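Local coordinates for hydrogenase maturation factor (Thermoanaerobacter tengcongensis, PDB 3VTI), which probably accepts a carbamoyl group from HypF and dehydrates it with ATP to a nitrile during the maturation of [NiFe]-hydrogenases, at residues T31-S36 against V58-M63; P68-A73 against S125-L130. All coordinates share one frame; numbering follows the deposited sequence.

Contact 1 of 2, residues T31-S36 against V58-M63. With MG (magnesium ion), chain K.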
# COMPACT_ATOMS: atom_id res chain seq x y z
N THR C 31 -16.48 -7.99 -19.16
CA THR C 31 -16.48 -7.02 -18.12
C THR C 31 -15.08 -6.92 -17.49
O THR C 31 -14.31 -7.89 -17.52
CB THR C 31 -17.58 -7.38 -17.11
OG1 THR C 31 -17.92 -6.22 -16.36
CG2 THR C 31 -17.15 -8.51 -16.18
N LEU C 32 -14.74 -5.75 -16.95
CA LEU C 32 -13.41 -5.48 -16.36
C LEU C 32 -13.47 -4.56 -15.14
O LEU C 32 -14.01 -3.45 -15.21
CB LEU C 32 -12.46 -4.89 -17.40
CG LEU C 32 -11.05 -4.47 -16.96
CD1 LEU C 32 -10.19 -5.67 -16.54
CD2 LEU C 32 -10.40 -3.68 -18.08
N THR C 33 -12.89 -5.03 -14.04
CA THR C 33 -12.89 -4.30 -12.78
C THR C 33 -11.51 -4.31 -12.14
O THR C 33 -10.66 -5.14 -12.49
CB THR C 33 -13.93 -4.89 -11.80
OG1 THR C 33 -13.94 -4.12 -10.59
CG2 THR C 33 -13.61 -6.35 -11.48
N THR C 34 -11.28 -3.39 -11.21
CA THR C 34 -10.09 -3.43 -10.38
C THR C 34 -10.38 -2.89 -9.00
O THR C 34 -11.19 -1.99 -8.85
CB THR C 34 -8.89 -2.68 -11.02
OG1 THR C 34 -7.72 -2.92 -10.23
CG2 THR C 34 -9.16 -1.18 -11.11
N ASP C 35 -9.73 -3.45 -7.99
CA ASP C 35 -9.83 -2.93 -6.63
C ASP C 35 -8.55 -3.19 -5.82
O ASP C 35 -7.92 -4.23 -5.96
CB ASP C 35 -11.03 -3.53 -5.90
CG ASP C 35 -11.58 -2.62 -4.83
OD1 ASP C 35 -11.09 -1.48 -4.71
OD2 ASP C 35 -12.51 -3.02 -4.10
N SER C 36 -8.19 -2.22 -4.99
CA SER C 36 -7.09 -2.38 -4.03
C SER C 36 -7.67 -2.72 -2.67
O SER C 36 -8.82 -2.39 -2.38
CB SER C 36 -6.24 -1.12 -3.94
OG SER C 36 -5.50 -0.92 -5.14
N VAL C 58 -14.27 -10.68 -7.59
CA VAL C 58 -15.18 -11.65 -8.16
C VAL C 58 -16.58 -11.03 -8.15
O VAL C 58 -17.31 -11.09 -9.15
CB VAL C 58 -15.15 -13.00 -7.38
CG1 VAL C 58 -16.40 -13.86 -7.67
CG2 VAL C 58 -13.85 -13.76 -7.68
N ASN C 59 -16.93 -10.41 -7.04
CA ASN C 59 -18.22 -9.76 -6.89
C ASN C 59 -18.41 -8.61 -7.87
O ASN C 59 -19.40 -8.58 -8.62
CB ASN C 59 -18.44 -9.32 -5.44
CG ASN C 59 -18.52 -10.52 -4.48
OD1 ASN C 59 -18.78 -11.66 -4.91
ND2 ASN C 59 -18.31 -10.27 -3.19
N ASP C 60 -17.43 -7.69 -7.89
CA ASP C 60 -17.47 -6.53 -8.78
C ASP C 60 -17.59 -6.98 -10.24
O ASP C 60 -18.29 -6.34 -11.02
CB ASP C 60 -16.23 -5.65 -8.59
CG ASP C 60 -16.32 -4.73 -7.37
OD1 ASP C 60 -17.34 -4.02 -7.19
OD2 ASP C 60 -15.33 -4.67 -6.60
N ALA C 61 -16.93 -8.08 -10.60
CA ALA C 61 -16.93 -8.59 -11.96
C ALA C 61 -18.26 -9.26 -12.37
O ALA C 61 -18.47 -9.55 -13.55
CB ALA C 61 -15.77 -9.55 -12.17
N SER C 62 -19.13 -9.49 -11.38
CA SER C 62 -20.42 -10.13 -11.62
C SER C 62 -21.55 -9.10 -11.63
O SER C 62 -22.60 -9.34 -12.24
CB SER C 62 -20.71 -11.18 -10.54
OG SER C 62 -19.67 -12.14 -10.41
N MET C 63 -21.32 -7.97 -10.97
CA MET C 63 -22.36 -6.94 -10.75
C MET C 63 -22.98 -6.38 -12.02
O MET C 63 -23.93 -5.60 -11.98
CB MET C 63 -21.81 -5.79 -9.91
CG MET C 63 -21.39 -6.21 -8.53
SD MET C 63 -22.78 -6.83 -7.58
CE MET C 63 -21.93 -7.87 -6.40
MG MG K . -18.59 -2.84 -6.09
O HOH W 1 -12.56 -5.31 -8.29
O HOH W 2 -17.72 -0.93 -7.23
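Thr33 reaches from its strand to Asp60 and Ala61, near the C-terminal end of helix 49-60, and its two branches do different work. The hydroxyl stands anti to the backbone N (chi1 -178°), which places OG1 3.4 Å from Asp60 CB and turns the methyl toward Ala61. There Thr33 CG2 lies 3.8 Å from Ala61 N and 3.9 Å from Ala61 CB, while Thr31 CG2 rests against the carbonyl oxygen of Ala61. Alanine suits this compact end because its short methyl lets both threonine methyls lie against its backbone. Thr31 keeps its hydroxyl for the carbonyl of Ala24, and Thr33 OG1 is hydrogen-bonded to the backbone O of Asp22.

Toward Asp35 the packing gives way to water and charge. Water 1 sits 2.9 Å from Thr33 OG1 and gives a weak hydrogen bond to Asp60 OD2, while Asp60 OD1 binds the magnesium ion at 2.0 Å. Asp22, Asp199 and water 2 are the metal's other ligands. Asp35 OD2 stays 4.1 Å from Asp60 OD2, the two carboxylate planes 69° apart; Asp35 OD1 forms a salt bridge with Lys110 of the second subunit. A valine at Thr33 has no hydroxyl, which would probably leave water 1 bound less firmly beside Asp60 and the carbonyl oxygen of Asp22 without this partner.

In the sheet, strand 30-37 runs between strands 24-26 and 120-130; helix 49-60 lies across the face bearing Thr31 and Thr33, and Val58 and Ala61 also pack on Pro68 of strand 66-78.

Contact 2 of 2, residues P68-A73 against S125-L130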
# COMPACT_ATOMS: atom_id res chain seq x y z
N PRO C 68 -17.76 -14.25 -13.59
CA PRO C 68 -16.35 -13.91 -13.55
C PRO C 68 -15.51 -15.14 -13.85
O PRO C 68 -15.87 -16.24 -13.44
CB PRO C 68 -16.14 -13.45 -12.10
CG PRO C 68 -17.16 -14.17 -11.32
CD PRO C 68 -18.35 -14.36 -12.24
N LEU C 69 -14.40 -14.96 -14.57
CA LEU C 69 -13.56 -16.09 -15.00
C LEU C 69 -12.09 -15.94 -14.62
O LEU C 69 -11.47 -16.89 -14.14
CB LEU C 69 -13.67 -16.30 -16.51
CG LEU C 69 -14.96 -16.79 -17.17
CD1 LEU C 69 -14.88 -16.59 -18.68
CD2 LEU C 69 -15.25 -18.27 -16.85
N PHE C 70 -11.53 -14.76 -14.87
CA PHE C 70 -10.09 -14.55 -14.74
C PHE C 70 -9.78 -13.35 -13.87
O PHE C 70 -10.50 -12.34 -13.90
CB PHE C 70 -9.44 -14.39 -16.11
CG PHE C 70 -9.77 -15.51 -17.06
CD1 PHE C 70 -9.34 -16.82 -16.80
CD2 PHE C 70 -10.52 -15.27 -18.21
CE1 PHE C 70 -9.66 -17.87 -17.68
CE2 PHE C 70 -10.83 -16.31 -19.09
CZ PHE C 70 -10.40 -17.61 -18.83
N LEU C 71 -8.71 -13.49 -13.09
CA LEU C 71 -8.28 -12.47 -12.16
C LEU C 71 -6.78 -12.21 -12.23
O LEU C 71 -5.99 -13.11 -12.54
CB LEU C 71 -8.66 -12.86 -10.73
CG LEU C 71 -9.93 -12.27 -10.12
CD1 LEU C 71 -11.17 -12.94 -10.68
CD2 LEU C 71 -9.89 -12.37 -8.60
N THR C 72 -6.40 -10.98 -11.94
CA THR C 72 -5.00 -10.67 -11.76
C THR C 72 -4.77 -10.39 -10.29
O THR C 72 -5.69 -9.96 -9.60
CB THR C 72 -4.59 -9.46 -12.58
OG1 THR C 72 -5.49 -8.39 -12.29
CG2 THR C 72 -4.64 -9.78 -14.08
N ALA C 73 -3.57 -10.67 -9.80
CA ALA C 73 -3.24 -10.43 -8.40
C ALA C 73 -1.91 -9.70 -8.27
O ALA C 73 -0.87 -10.22 -8.64
CB ALA C 73 -3.23 -11.73 -7.61
N SER C 125 -7.52 -7.41 -10.26
CA SER C 125 -8.43 -7.06 -11.36
C SER C 125 -9.16 -8.31 -11.82
O SER C 125 -8.69 -9.43 -11.60
CB SER C 125 -7.68 -6.43 -12.52
OG SER C 125 -6.92 -5.32 -12.08
N GLY C 126 -10.30 -8.12 -12.47
CA GLY C 126 -11.13 -9.24 -12.85
C GLY C 126 -11.73 -9.10 -14.23
O GLY C 126 -12.05 -7.99 -14.66
N ILE C 127 -11.88 -10.24 -14.90
CA ILE C 127 -12.57 -10.32 -16.18
C ILE C 127 -13.73 -11.29 -16.05
O ILE C 127 -13.57 -12.41 -15.57
CB ILE C 127 -11.60 -10.73 -17.33
CG1 ILE C 127 -10.99 -9.48 -17.93
CG2 ILE C 127 -12.30 -11.51 -18.44
CD1 ILE C 127 -9.94 -9.77 -18.97
N GLY C 128 -14.91 -10.86 -16.47
CA GLY C 128 -16.08 -11.73 -16.52
C GLY C 128 -16.78 -11.67 -17.87
O GLY C 128 -16.55 -10.75 -18.65
N VAL C 129 -17.62 -12.66 -18.15
CA VAL C 129 -18.40 -12.69 -19.38
C VAL C 129 -19.89 -12.60 -19.06
O VAL C 129 -20.39 -13.30 -18.18
CB VAL C 129 -18.05 -13.95 -20.26
CG1 VAL C 129 -18.50 -15.24 -19.58
CG2 VAL C 129 -18.66 -13.84 -21.66
N LEU C 130 -20.57 -11.71 -19.78
CA LEU C 130 -22.01 -11.45 -19.60
C LEU C 130 -22.88 -12.66 -19.97
O LEU C 130 -22.64 -13.33 -20.97
CB LEU C 130 -22.41 -10.26 -20.47
CG LEU C 130 -23.19 -9.12 -19.82
CD1 LEU C 130 -22.38 -8.42 -18.75
CD2 LEU C 130 -23.63 -8.12 -20.88
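A classic beta bulge, in which Leu69 and Phe70 both face Ile127, interrupts the antiparallel pairing of strands 66-78 and 120-130 in the sheet of the AIR synthase related N-terminal domain. Both bulge amides converge on one acceptor: Leu69 N at 2.9 Å and Phe70 N at 3.2 Å from Ile127 O, each in the carbonyl plane and nearly straight. Ile127 N answers with a bond of 2.7 Å to Phe70 O. The register shifts by one residue here.

Before the bulge, Pro68 and Gly128 form a non-hydrogen-bonded pair, a place where proline's missing N-H costs the pairing nothing. Their CA atoms are 3.7 Å apart, an approach suited to glycine, which brings no side chain. Beyond the bulge Gly126 lies across from Leu71, whose side chain turns to the face covered by Thr57 and Val58 of helix 49-60.

The face bearing Phe70, Thr72, Ser125 and Ile127 meets the second subunit: Phe70 packs on its Leu26 and Ile127 on its Ile30, while the smaller Thr72 fits against its Thr34. Ile127 CG2 meets the edge of the Phe70 ring, 4.2 Å from CD2, while Leu69 CB covers part of one ring face. Leu69 CD1 also touches Val129 CG1. Ser125 OG is hydrogen-bonded to Ser125 OG of the second subunit. At the last pair Thr72 N donates to Ser125 O at 2.8 Å, and Ser125 N returns a bond of 3.2 Å to Thr72 O, approaching from above the carbonyl plane.

How the contacts relate
From the N terminus, strand 30-37 comes first; the chain then leaves it, forms helix 49-60, and contact 1 closes a loop of 21 residues by laying that helix's end against the strand. Directly afterwards strand 66-78 opens contact 2, which closes only after 51 more residues, including helix 83-100 and strand 103-112. The two loops therefore run in series and neither encloses the other. In space they join, because strand 120-130 enters the sheet between 30-37 and 66-78: Thr31 N to Gly128 O and Thr33 O to Gly126 N are probable hydrogen bonds. Contact 1 ties helix and magnesium site to strand 30-37; contact 2 joins strands 66-78 and 120-130 of the same sheet, whose opposite face meets the second subunit.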